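Local coordinates for protein malate dehydrogenase (Naegleria fowleri, PDB 6UM4) that probably catalyses the reversible NAD(P)-dependent oxidation of malate to oxaloacetate, at residues L114-N119 / A335-I340; G181-G186 / M195-A200; A200-Q205 / N227-I232; N244-T249 / H344-G349; T283-L288 / N393-D398. One frame throughout, in Å; residues are numbered along the deposited sequence.

Interaction 1. Residues L114-N119 / A335-I340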
# COMPACT_ATOMS: atom_id res chain seq x y z
N LEU A 114 -4.20 -2.89 4.70
CA LEU A 114 -4.19 -2.43 6.08
C LEU A 114 -3.32 -1.18 6.23
O LEU A 114 -3.67 -0.26 6.99
CB LEU A 114 -3.72 -3.56 7.00
CG LEU A 114 -4.65 -4.78 7.01
CD1 LEU A 114 -4.03 -5.89 7.85
CD2 LEU A 114 -6.08 -4.46 7.48
N PHE A 115 -2.19 -1.10 5.50
CA PHE A 115 -1.33 0.07 5.59
C PHE A 115 -2.01 1.32 5.03
O PHE A 115 -1.77 2.42 5.52
CB PHE A 115 0.02 -0.16 4.88
CG PHE A 115 1.00 -1.02 5.65
CD1 PHE A 115 2.03 -0.44 6.37
CD2 PHE A 115 0.87 -2.40 5.68
CE1 PHE A 115 2.92 -1.22 7.10
CE2 PHE A 115 1.73 -3.18 6.40
CZ PHE A 115 2.77 -2.59 7.12
N ARG A 116 -2.89 1.16 4.04
CA ARG A 116 -3.63 2.28 3.49
C ARG A 116 -4.91 2.56 4.27
O ARG A 116 -5.66 3.49 3.95
CB ARG A 116 -3.95 2.03 1.99
CG ARG A 116 -2.65 1.93 1.17
CD ARG A 116 -2.91 1.63 -0.30
NE ARG A 116 -3.52 2.78 -0.95
CZ ARG A 116 -3.98 2.78 -2.20
NH1 ARG A 116 -3.90 1.69 -2.93
NH2 ARG A 116 -4.51 3.88 -2.69
N ILE A 117 -5.17 1.76 5.30
CA ILE A 117 -6.06 2.19 6.37
C ILE A 117 -5.28 2.90 7.47
O ILE A 117 -5.62 4.02 7.88
CB ILE A 117 -6.83 0.97 6.93
CG1 ILE A 117 -7.76 0.37 5.87
CG2 ILE A 117 -7.67 1.36 8.14
CD1 ILE A 117 -8.30 -0.96 6.32
N ALA A 118 -4.19 2.29 7.93
CA ALA A 118 -3.45 2.84 9.06
C ALA A 118 -2.89 4.22 8.74
O ALA A 118 -2.72 5.04 9.65
CB ALA A 118 -2.34 1.89 9.48
N ASN A 119 -2.61 4.49 7.46
CA ASN A 119 -2.02 5.77 7.10
C ASN A 119 -3.03 6.91 7.10
O ASN A 119 -2.63 8.06 6.92
CB ASN A 119 -1.32 5.68 5.71
CG ASN A 119 -2.31 5.48 4.55
OD1 ASN A 119 -3.49 5.21 4.78
ND2 ASN A 119 -1.81 5.55 3.30
N ALA A 335 -6.90 -4.87 -6.05
CA ALA A 335 -8.13 -5.15 -5.31
C ALA A 335 -8.14 -4.40 -3.98
O ALA A 335 -9.18 -3.86 -3.57
CB ALA A 335 -8.34 -6.65 -5.09
N ALA A 336 -7.00 -4.38 -3.28
CA ALA A 336 -6.91 -3.59 -2.05
C ALA A 336 -7.15 -2.12 -2.35
O ALA A 336 -7.88 -1.44 -1.61
CB ALA A 336 -5.55 -3.79 -1.37
N ASP A 337 -6.58 -1.62 -3.45
CA ASP A 337 -6.81 -0.24 -3.85
C ASP A 337 -8.30 0.04 -4.08
O ASP A 337 -8.81 1.10 -3.68
CB ASP A 337 -6.02 0.08 -5.11
CG ASP A 337 -6.28 1.49 -5.60
OD1 ASP A 337 -5.66 2.43 -5.06
OD2 ASP A 337 -7.12 1.64 -6.53
N ALA A 338 -8.99 -0.85 -4.78
CA ALA A 338 -10.43 -0.67 -5.00
C ALA A 338 -11.21 -0.67 -3.69
O ALA A 338 -12.18 0.08 -3.53
CB ALA A 338 -10.96 -1.76 -5.93
N ALA A 339 -10.82 -1.54 -2.74
CA ALA A 339 -11.49 -1.54 -1.43
C ALA A 339 -11.26 -0.23 -0.70
O ALA A 339 -12.19 0.35 -0.12
CB ALA A 339 -11.00 -2.72 -0.57
N ILE A 340 -10.03 0.27 -0.69
CA ILE A 340 -9.80 1.58 -0.09
C ILE A 340 -10.71 2.61 -0.75
O ILE A 340 -11.42 3.36 -0.07
CB ILE A 340 -8.32 1.97 -0.19
CG1 ILE A 340 -7.45 1.03 0.65
CG2 ILE A 340 -8.12 3.39 0.31
CD1 ILE A 340 -7.70 1.11 2.16

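Interaction 2. Residues G181-G186 / M195-A200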
# COMPACT_ATOMS: atom_id res chain seq x y z
N GLY A 181 -12.02 -12.48 3.68
CA GLY A 181 -11.87 -13.90 3.88
C GLY A 181 -13.04 -14.70 3.32
O GLY A 181 -14.20 -14.28 3.35
N GLY A 182 -12.71 -15.88 2.83
CA GLY A 182 -13.71 -16.77 2.28
C GLY A 182 -13.11 -18.14 2.07
O GLY A 182 -12.01 -18.44 2.55
N LYS A 183 -13.86 -18.99 1.39
CA LYS A 183 -13.37 -20.32 1.07
C LYS A 183 -13.08 -20.43 -0.42
O LYS A 183 -14.02 -20.35 -1.24
CB LYS A 183 -14.37 -21.39 1.50
CG LYS A 183 -13.81 -22.81 1.49
CD LYS A 183 -14.90 -23.84 1.76
CE LYS A 183 -14.33 -25.23 1.95
NZ LYS A 183 -15.39 -26.17 2.44
N PRO A 184 -11.83 -20.58 -0.83
CA PRO A 184 -11.52 -20.78 -2.25
C PRO A 184 -11.98 -22.16 -2.72
O PRO A 184 -12.25 -23.06 -1.92
CB PRO A 184 -10.00 -20.64 -2.31
CG PRO A 184 -9.54 -21.08 -0.95
CD PRO A 184 -10.61 -20.58 -0.00
N ARG A 185 -12.11 -22.30 -4.04
CA ARG A 185 -12.48 -23.59 -4.59
C ARG A 185 -11.34 -24.58 -4.38
O ARG A 185 -10.20 -24.34 -4.78
CB ARG A 185 -12.81 -23.46 -6.08
N GLY A 186 -11.65 -25.69 -3.70
CA GLY A 186 -10.68 -26.73 -3.43
C GLY A 186 -11.23 -28.11 -3.73
O GLY A 186 -12.32 -28.26 -4.31
N MET A 195 -20.39 -21.69 -3.90
CA MET A 195 -21.45 -20.79 -3.46
C MET A 195 -21.97 -21.16 -2.08
O MET A 195 -22.14 -20.29 -1.22
CB MET A 195 -22.58 -20.76 -4.48
CG MET A 195 -22.05 -20.53 -5.86
SD MET A 195 -22.50 -18.91 -6.44
CE MET A 195 -21.47 -18.79 -7.90
N LYS A 196 -22.24 -22.45 -1.85
CA LYS A 196 -22.85 -22.86 -0.58
C LYS A 196 -21.87 -22.77 0.58
O LYS A 196 -22.23 -22.30 1.66
CB LYS A 196 -23.40 -24.29 -0.70
CG LYS A 196 -24.45 -24.45 -1.78
CD LYS A 196 -25.20 -25.77 -1.66
CE LYS A 196 -24.75 -26.77 -2.70
NZ LYS A 196 -25.69 -27.94 -2.72
N ASP A 197 -20.63 -23.21 0.38
CA ASP A 197 -19.64 -23.13 1.45
C ASP A 197 -19.38 -21.68 1.85
O ASP A 197 -19.25 -21.37 3.04
CB ASP A 197 -18.35 -23.83 1.05
CG ASP A 197 -18.52 -25.33 0.91
OD1 ASP A 197 -19.59 -25.85 1.32
OD2 ASP A 197 -17.59 -26.00 0.42
N ASN A 198 -19.29 -20.78 0.87
CA ASN A 198 -19.08 -19.38 1.23
C ASN A 198 -20.33 -18.78 1.85
O ASN A 198 -20.24 -17.98 2.78
CB ASN A 198 -18.63 -18.60 0.00
CG ASN A 198 -17.16 -18.76 -0.27
OD1 ASN A 198 -16.32 -18.14 0.39
ND2 ASN A 198 -16.82 -19.63 -1.22
N ALA A 199 -21.52 -19.16 1.36
CA ALA A 199 -22.74 -18.68 2.00
C ALA A 199 -22.75 -19.07 3.48
O ALA A 199 -23.17 -18.27 4.33
CB ALA A 199 -23.97 -19.21 1.27
N ALA A 200 -22.29 -20.28 3.81
CA ALA A 200 -22.23 -20.70 5.21
C ALA A 200 -21.28 -19.82 6.00
O ALA A 200 -21.53 -19.52 7.18
CB ALA A 200 -21.81 -22.17 5.30

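Interaction 3. Residues A200-Q205 / N227-I232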
# COMPACT_ATOMS: atom_id res chain seq x y z
N ALA A 200 -22.29 -20.28 3.81
CA ALA A 200 -22.23 -20.70 5.21
C ALA A 200 -21.28 -19.82 6.00
O ALA A 200 -21.53 -19.52 7.18
CB ALA A 200 -21.81 -22.17 5.30
N ILE A 201 -20.17 -19.40 5.39
CA ILE A 201 -19.25 -18.48 6.05
C ILE A 201 -19.92 -17.14 6.30
O ILE A 201 -19.79 -16.55 7.38
CB ILE A 201 -17.95 -18.31 5.23
CG1 ILE A 201 -17.10 -19.57 5.23
CG2 ILE A 201 -17.15 -17.11 5.69
CD1 ILE A 201 -15.97 -19.51 4.24
N PHE A 202 -20.62 -16.61 5.30
CA PHE A 202 -21.19 -15.27 5.44
C PHE A 202 -22.52 -15.28 6.19
O PHE A 202 -22.91 -14.25 6.73
CB PHE A 202 -21.29 -14.60 4.07
CG PHE A 202 -19.95 -14.15 3.58
CD1 PHE A 202 -19.44 -12.92 3.96
CD2 PHE A 202 -19.16 -14.99 2.83
CE1 PHE A 202 -18.20 -12.51 3.56
CE2 PHE A 202 -17.91 -14.61 2.43
CZ PHE A 202 -17.42 -13.36 2.80
N LYS A 203 -23.19 -16.42 6.27
CA LYS A 203 -24.31 -16.52 7.20
C LYS A 203 -23.80 -16.35 8.62
O LYS A 203 -24.35 -15.57 9.41
CB LYS A 203 -25.01 -17.86 7.03
CG LYS A 203 -25.95 -18.21 8.17
CD LYS A 203 -26.52 -19.60 8.01
CE LYS A 203 -27.64 -19.87 9.01
NZ LYS A 203 -27.83 -21.33 9.17
N ALA A 204 -22.71 -17.04 8.95
CA ALA A 204 -22.12 -16.94 10.28
C ALA A 204 -21.62 -15.54 10.57
O ALA A 204 -21.74 -15.05 11.70
CB ALA A 204 -20.98 -17.95 10.41
N GLN A 205 -21.05 -14.87 9.57
CA GLN A 205 -20.51 -13.53 9.83
C GLN A 205 -21.61 -12.48 9.91
O GLN A 205 -21.53 -11.56 10.72
CB GLN A 205 -19.45 -13.17 8.79
CG GLN A 205 -18.24 -14.08 8.90
CD GLN A 205 -17.07 -13.66 8.03
OE1 GLN A 205 -17.17 -12.70 7.26
NE2 GLN A 205 -15.95 -14.36 8.16
N ASN A 227 -21.48 -10.51 -4.68
CA ASN A 227 -22.88 -10.10 -4.59
C ASN A 227 -23.68 -11.06 -3.74
O ASN A 227 -24.47 -10.66 -2.88
CB ASN A 227 -23.54 -10.01 -5.97
CG ASN A 227 -22.85 -9.02 -6.87
OD1 ASN A 227 -21.62 -9.00 -6.96
ND2 ASN A 227 -23.63 -8.18 -7.56
N THR A 228 -23.51 -12.36 -4.00
CA THR A 228 -24.26 -13.37 -3.28
C THR A 228 -23.81 -13.46 -1.82
O THR A 228 -24.63 -13.64 -0.91
CB THR A 228 -24.08 -14.71 -3.99
OG1 THR A 228 -24.54 -14.56 -5.34
CG2 THR A 228 -24.89 -15.80 -3.31
N ASN A 229 -22.50 -13.37 -1.57
CA ASN A 229 -22.04 -13.36 -0.18
C ASN A 229 -22.67 -12.20 0.59
O ASN A 229 -23.13 -12.38 1.72
CB ASN A 229 -20.52 -13.26 -0.13
CG ASN A 229 -19.83 -14.58 -0.46
OD1 ASN A 229 -20.44 -15.65 -0.39
ND2 ASN A 229 -18.56 -14.50 -0.84
N ALA A 230 -22.72 -11.01 -0.03
CA ALA A 230 -23.32 -9.85 0.63
C ALA A 230 -24.79 -10.09 0.93
O ALA A 230 -25.29 -9.75 2.02
CB ALA A 230 -23.15 -8.62 -0.26
N MET A 231 -25.50 -10.69 -0.03
CA MET A 231 -26.91 -10.99 0.16
C MET A 231 -27.12 -11.94 1.33
O MET A 231 -28.07 -11.79 2.10
CB MET A 231 -27.47 -11.58 -1.12
CG MET A 231 -28.97 -11.83 -1.01
SD MET A 231 -29.35 -13.29 -1.98
CE MET A 231 -28.51 -14.52 -1.00
N ILE A 232 -26.29 -12.99 1.42
CA ILE A 232 -26.39 -13.92 2.55
C ILE A 232 -26.07 -13.21 3.86
O ILE A 232 -26.71 -13.47 4.90
CB ILE A 232 -25.48 -15.13 2.33
CG1 ILE A 232 -26.02 -16.00 1.20
CG2 ILE A 232 -25.40 -15.96 3.62
CD1 ILE A 232 -27.36 -16.64 1.54

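Interaction 4. Residues N244-T249 / H344-G349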
# COMPACT_ATOMS: atom_id res chain seq x y z
N ASN A 244 -26.48 -0.83 4.18
CA ASN A 244 -25.19 -0.73 4.86
C ASN A 244 -24.27 -1.92 4.59
O ASN A 244 -23.16 -1.96 5.14
CB ASN A 244 -25.41 -0.57 6.38
CG ASN A 244 -25.96 0.80 6.73
OD1 ASN A 244 -25.99 1.69 5.90
ND2 ASN A 244 -26.40 0.96 7.96
N ILE A 245 -24.69 -2.89 3.78
CA ILE A 245 -23.87 -4.03 3.39
C ILE A 245 -23.79 -4.04 1.87
O ILE A 245 -24.81 -4.26 1.21
CB ILE A 245 -24.45 -5.36 3.90
CG1 ILE A 245 -24.65 -5.31 5.42
CG2 ILE A 245 -23.58 -6.53 3.47
CD1 ILE A 245 -25.24 -6.60 5.98
N THR A 246 -22.59 -3.84 1.32
CA THR A 246 -22.43 -3.86 -0.13
C THR A 246 -21.34 -4.84 -0.54
O THR A 246 -20.53 -5.29 0.28
CB THR A 246 -22.11 -2.47 -0.67
OG1 THR A 246 -20.89 -2.00 -0.08
CG2 THR A 246 -23.22 -1.50 -0.33
N ALA A 247 -21.32 -5.16 -1.82
CA ALA A 247 -20.28 -5.99 -2.40
C ALA A 247 -19.45 -5.13 -3.37
O ALA A 247 -19.94 -4.14 -3.91
CB ALA A 247 -20.90 -7.19 -3.11
N MET A 248 -18.18 -5.50 -3.56
CA MET A 248 -17.25 -4.62 -4.28
C MET A 248 -17.20 -4.91 -5.77
O MET A 248 -16.74 -5.98 -6.20
CB MET A 248 -15.84 -4.75 -3.72
CG MET A 248 -14.99 -3.62 -4.23
SD MET A 248 -13.34 -3.56 -3.54
CE MET A 248 -12.64 -5.00 -4.39
N THR A 249 -17.62 -3.93 -6.58
CA THR A 249 -17.36 -3.93 -8.02
C THR A 249 -16.45 -2.78 -8.41
O THR A 249 -16.29 -2.48 -9.61
CB THR A 249 -18.66 -3.85 -8.80
OG1 THR A 249 -19.42 -2.74 -8.30
CG2 THR A 249 -19.45 -5.12 -8.59
N HIS A 344 -13.63 4.58 1.19
CA HIS A 344 -13.38 6.01 1.28
C HIS A 344 -14.56 6.81 0.74
O HIS A 344 -15.05 7.74 1.40
CB HIS A 344 -12.11 6.36 0.52
CG HIS A 344 -11.92 7.83 0.35
ND1 HIS A 344 -12.56 8.55 -0.63
CD2 HIS A 344 -11.20 8.73 1.07
CE1 HIS A 344 -12.23 9.83 -0.52
NE2 HIS A 344 -11.41 9.96 0.50
N ASP A 345 -15.02 6.48 -0.48
CA ASP A 345 -16.17 7.15 -1.08
C ASP A 345 -17.46 6.89 -0.29
O ASP A 345 -18.28 7.80 -0.13
CB ASP A 345 -16.31 6.70 -2.54
CG ASP A 345 -15.10 7.12 -3.41
OD1 ASP A 345 -14.22 7.87 -2.92
OD2 ASP A 345 -15.03 6.70 -4.60
N TRP A 346 -17.65 5.67 0.22
CA TRP A 346 -18.84 5.37 1.02
C TRP A 346 -18.94 6.31 2.22
O TRP A 346 -20.02 6.82 2.54
CB TRP A 346 -18.78 3.91 1.49
CG TRP A 346 -20.12 3.26 1.83
CD1 TRP A 346 -21.35 3.84 1.83
CD2 TRP A 346 -20.33 1.87 2.18
NE1 TRP A 346 -22.32 2.91 2.16
CE2 TRP A 346 -21.72 1.69 2.38
CE3 TRP A 346 -19.47 0.77 2.36
CZ2 TRP A 346 -22.27 0.46 2.74
CZ3 TRP A 346 -20.02 -0.46 2.70
CH2 TRP A 346 -21.41 -0.60 2.91
N VAL A 347 -17.81 6.57 2.88
CA VAL A 347 -17.77 7.37 4.10
C VAL A 347 -17.64 8.86 3.81
O VAL A 347 -18.28 9.68 4.47
CB VAL A 347 -16.61 6.87 4.99
CG1 VAL A 347 -16.40 7.79 6.18
CG2 VAL A 347 -16.84 5.44 5.41
N LEU A 348 -16.78 9.25 2.87
CA LEU A 348 -16.49 10.66 2.67
C LEU A 348 -17.12 11.25 1.41
O LEU A 348 -17.08 12.47 1.23
CB LEU A 348 -14.98 10.89 2.64
CG LEU A 348 -14.26 10.47 3.93
CD1 LEU A 348 -12.75 10.51 3.78
CD2 LEU A 348 -14.70 11.30 5.12
N GLY A 349 -17.72 10.43 0.55
CA GLY A 349 -18.41 10.94 -0.62
C GLY A 349 -17.50 11.07 -1.83
O GLY A 349 -16.27 11.10 -1.72

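Interaction 5. Residues T283-L288 / N393-D398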
# COMPACT_ATOMS: atom_id res chain seq x y z
N THR A 283 -20.17 -11.96 -16.16
CA THR A 283 -21.40 -11.48 -16.77
C THR A 283 -21.65 -10.00 -16.50
O THR A 283 -22.69 -9.47 -16.91
CB THR A 283 -22.62 -12.27 -16.27
OG1 THR A 283 -22.95 -11.85 -14.94
CG2 THR A 283 -22.34 -13.77 -16.30
N GLN A 284 -20.74 -9.34 -15.80
CA GLN A 284 -20.91 -7.93 -15.51
C GLN A 284 -21.10 -7.16 -16.81
O GLN A 284 -20.67 -7.58 -17.89
CB GLN A 284 -19.68 -7.40 -14.78
CG GLN A 284 -18.46 -7.34 -15.66
CD GLN A 284 -17.22 -6.94 -14.91
OE1 GLN A 284 -16.91 -5.76 -14.82
NE2 GLN A 284 -16.48 -7.93 -14.42
N TYR A 285 -21.78 -6.03 -16.71
CA TYR A 285 -21.94 -5.17 -17.86
C TYR A 285 -21.24 -3.86 -17.62
O TYR A 285 -21.79 -2.99 -16.92
CB TYR A 285 -23.42 -4.95 -18.19
CG TYR A 285 -23.60 -3.96 -19.31
CD1 TYR A 285 -22.82 -4.03 -20.47
CD2 TYR A 285 -24.51 -2.93 -19.19
CE1 TYR A 285 -22.97 -3.11 -21.47
CE2 TYR A 285 -24.66 -2.00 -20.20
CZ TYR A 285 -23.89 -2.10 -21.33
OH TYR A 285 -24.07 -1.17 -22.32
N PRO A 286 -20.03 -3.66 -18.14
CA PRO A 286 -19.40 -2.34 -18.09
C PRO A 286 -20.10 -1.42 -19.08
O PRO A 286 -20.12 -1.68 -20.28
CB PRO A 286 -17.95 -2.63 -18.51
CG PRO A 286 -17.82 -4.15 -18.56
CD PRO A 286 -19.20 -4.65 -18.84
N ASP A 287 -20.66 -0.33 -18.57
CA ASP A 287 -21.63 0.46 -19.33
C ASP A 287 -21.00 1.79 -19.71
O ASP A 287 -20.75 2.63 -18.84
CB ASP A 287 -22.91 0.65 -18.51
CG ASP A 287 -24.03 1.32 -19.30
OD1 ASP A 287 -23.86 1.58 -20.51
OD2 ASP A 287 -25.10 1.57 -18.70
N LEU A 288 -20.74 1.98 -21.01
CA LEU A 288 -20.24 3.23 -21.56
C LEU A 288 -21.36 4.11 -22.11
O LEU A 288 -21.07 5.16 -22.69
CB LEU A 288 -19.22 2.97 -22.68
CG LEU A 288 -17.83 2.50 -22.23
CD1 LEU A 288 -16.91 2.14 -23.39
CD2 LEU A 288 -17.20 3.55 -21.35
N ASN A 393 -31.01 1.52 -23.10
CA ASN A 393 -31.28 0.99 -24.43
C ASN A 393 -31.30 -0.54 -24.43
O ASN A 393 -30.97 -1.20 -23.44
CB ASN A 393 -30.27 1.48 -25.46
CG ASN A 393 -28.83 1.17 -25.10
OD1 ASN A 393 -28.47 0.03 -24.73
ND2 ASN A 393 -27.98 2.16 -25.29
N SER A 394 -31.65 -1.09 -25.58
CA SER A 394 -31.87 -2.52 -25.72
C SER A 394 -30.58 -3.31 -25.58
O SER A 394 -30.58 -4.43 -25.06
CB SER A 394 -32.54 -2.81 -27.07
OG SER A 394 -32.30 -4.15 -27.46
N PHE A 395 -29.46 -2.76 -26.07
CA PHE A 395 -28.20 -3.45 -25.86
C PHE A 395 -27.85 -3.50 -24.38
O PHE A 395 -27.44 -4.54 -23.86
CB PHE A 395 -27.07 -2.77 -26.61
CG PHE A 395 -25.73 -3.37 -26.33
CD1 PHE A 395 -25.44 -4.67 -26.73
CD2 PHE A 395 -24.76 -2.66 -25.64
CE1 PHE A 395 -24.21 -5.24 -26.47
CE2 PHE A 395 -23.53 -3.22 -25.38
CZ PHE A 395 -23.25 -4.52 -25.78
N SER A 396 -28.04 -2.38 -23.68
CA SER A 396 -27.81 -2.36 -22.24
C SER A 396 -28.78 -3.28 -21.51
O SER A 396 -28.39 -4.00 -20.59
CB SER A 396 -27.90 -0.94 -21.70
OG SER A 396 -26.85 -0.14 -22.17
N ALA A 397 -30.07 -3.22 -21.87
CA ALA A 397 -31.05 -4.04 -21.15
C ALA A 397 -30.72 -5.52 -21.28
O ALA A 397 -30.84 -6.28 -20.31
CB ALA A 397 -32.46 -3.77 -21.66
N ASP A 398 -30.31 -5.95 -22.47
CA ASP A 398 -29.93 -7.35 -22.69
C ASP A 398 -28.80 -7.75 -21.76
O ASP A 398 -28.82 -8.83 -21.17
CB ASP A 398 -29.50 -7.57 -24.13
CG ASP A 398 -30.65 -7.54 -25.12
OD1 ASP A 398 -31.85 -7.48 -24.72
OD2 ASP A 398 -30.33 -7.57 -26.32
O HOH W 1 -27.14 1.94 -20.19

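Interaction 1. Residues L114-N119 / A335-I340
A buried salt bridge with an aliphatic patch beside it joins Arg-116, near the end of helix 108-118 in the nucleotide-binding domain, to Asp-337 on helix 332-348 of the C-terminal domain. The short helical segments run in roughly the same direction, at 32°, with their axes 10.1 Å apart, and Arg-116 reaches across this spacing to Asp-337. It does so with its chain bent at chi3, presenting the end of the guanidinium to one oxygen. NH1 lies 2.9 Å from Asp-337 OD1 and NH2 lies 3.0 Å from the same OD1, which sits near the guanidinium plane. The NH1 bond falls on the anti side of that oxygen, and both bonds are bent, with N-H...O angles of 144° and 137°. Glu-121 also forms a salt bridge with NH2, and Lys-341 pairs with Asp-337 OD2, so neither charge depends on a single partner. Alongside, Ile-340 CD1 reaches 3.8 Å from Ile-117 CG1 and 3.6 Å from the carbonyl O of Arg-116. Arg-116 and Asn-119 also pack against each other's counterparts in the second subunit. This is interdomain helix packing next to the dimer interface, in the two-domain fold of the lactate/malate dehydrogenases.

Interaction 2. Residues G181-G186 / M195-A200
The backbone of 181-186 has no regular helix or strand and passes beside one face of helix 191-212, coming nearest where the CA atoms of Lys-183 and Asn-198 are 5.8 Å apart. Asn-198 uses its carboxamide to hold both polar backbone groups of Lys-183. Its OD1 accepts from Lys-183 N at 2.8 Å in a nearly straight bond (173°), although the donor is tilted out of the carbonyl plane. Its ND2 donates to Lys-183 O at 2.9 Å, and here the N-H arrives in the carbonyl plane on a lone pair. Two bonds to a single residue should fix the rotation of the amide; Val-194 O, one turn earlier in the helix, takes a further bond from ND2. Gly-182 adds a close approach, with its CA 3.5 Å from Asn-198 OD1.

The Lys-183 side chain is fully extended, its CG trans to the backbone N (chi1 -167°), which carries the ammonium across the helix to Asp-197. NZ forms a salt bridge with Asp-197 OD2 at 3.0 Å, coming from above the carboxylate plane. The aliphatic part of the lysine packs as well: CD lies 3.5 Å from Asp-197 CB. Met-189 touches both residues of this ion pair.

Neighbouring helix residues thus grip main chain and side chain of one lysine, holding the start of the loop after strand 176-179, probably the active-site loop region of this Rossmann-type family.

Interaction 3. Residues A200-Q205 / N227-I232
One face of the Phe-202 ring is covered by Asn-229, whose CB stands 3.8 Å from the ring centroid, 17° off the normal, in a CH-pi contact. The carboxamide continues the cover toward the rim: its plane is only 20° from that of the ring, so amide and ring are stacked. Asn-229 CG lies 3.4 Å from Phe-202 CD2. This pairing belongs to the packing of helices 191-212 and 226-235 in the Rossmann-type domain, with Ile-221 of strand 218-221, which lies between them in sequence, touching both side chains.

The short helical segments approach to 8.4 Å between axes and cross at -38°. Both residues of the stack point across the interface, and each has its CG trans to its own carbonyl carbon, a chi1 setting that brings both flat groups into the interface. The polar end of Asn-229 is not left to the ring alone, since ND2 donates to the carbonyl O of Ala-223. That bond probably settles which way the amide is turned, with ND2 over Phe-202 CE2 at 3.3 Å.

Farther along both helices, Ile-232 takes over. It uses its CG2 branch, while Lys-203 sends its extended chain away from the contact after offering only its first atoms. Ile-232 CG2 packs 3.9 Å from Lys-203 CB and comes closest to the lysine's backbone, at 3.5 Å from N.

Interaction 4. Residues N244-T249 / H344-G349
Thr-246 OG1 is hydrogen-bonded to His-342 NE2 and also lies over one face of the Trp-346 indole, 3.3 Å from both CZ3 and CH2. Its place follows from the torsion: at chi1 60° OG1 stands between the backbone N and the carbonyl carbon, and CG2, over the same face, packs 3.8 Å from Trp-346 CZ2. The benzo end of the indole also reaches the backbone ahead of the threonine. Asn-244 O is 3.1 Å from CH2, in an oblique approach, while Ile-245 N lies near the ring plane at the edge, 4.1 Å from CH2.

Trp-346 spans a wide gap, since the nearest CA atoms, those of Asn-244 and Trp-346, are 9.6 Å apart. A chi1 of -156° swings its indole away from the backbone N and out from the helix, and His-342 and Tyr-384 also meet its rings. The contact is buried near the middle of the chain. It is interdomain packing: a tryptophan from helix 332-348 of the C-terminal domain set against strand 245-247, an edge strand, within this chain, of the parallel Rossmann-type sheet.

Interaction 5. Residues T283-L288 / N393-D398
Tyr-285 is the first residue along 283-288 to meet the helix that starts at Ser-394, and it makes most of the contact. With chi1 at 174° the ring is turned to the far side of CB from the main-chain nitrogen, which sends the phenol across to Ser-396. Tyr-285 OH and Ser-396 OG are hydrogen-bonded at 3.0 Å, with either able to donate, and the serine oxygen lies at the edge of the phenol, near its plane. Phe-395 borders the same ring: its CE2 is 4.0 Å from Tyr-285 CE1, and the planes stand at 86° with centroids 5.8 Å apart. CA of Asp-287 covers one face of the tyrosine, offset toward the rim.

Two residues on, Asp-287 reaches the helix through a bridging water. The water donates to Asp-287 OD2 at 2.6 Å and is hydrogen-bonded to Ser-396 OG at 2.9 Å. Trp-277 NE1 also bonds to OD2, while OD1 is paired with Ser-289 OG, so the carboxylate is held at both oxygens.

On the helix side, Asn-393 is the N-cap. Its OD1 accepts from Ser-396 N at 2.7 Å, nearly in line with the amide C=O. Ser-396 is thus held by the cap through its backbone while its hydroxyl faces the tyrosine and the water. An edge strand of a small antiparallel sheet is thereby joined to the capped N-terminal turn of helix 394-414, within the alpha/beta C-terminal domain of this dehydrogenase family.

Interactions 2 and 3 are consecutive on helix 191-212: they share Ala-200, their centres are 9 Å apart, and Asn-198 CB packs 3.5 Å from Asn-229 OD1. Interaction 3 passes on to interaction 4 where Ala-230 CB lies 3.9 Å from Ala-247 CB; helix 226-235 and strand 245-247 follow each other in the chain. Interactions 1 and 4 both use helix 332-348 to join the two domains, and Met-248 SD comes 3.3 Å from Ala-339 N between them. Interaction 5 stays within the C-terminal domain, about 30 Å from interaction 1 between centres and on the opposite side of the chain's centre; its nearest atoms to interaction 4 are about 6 Å away.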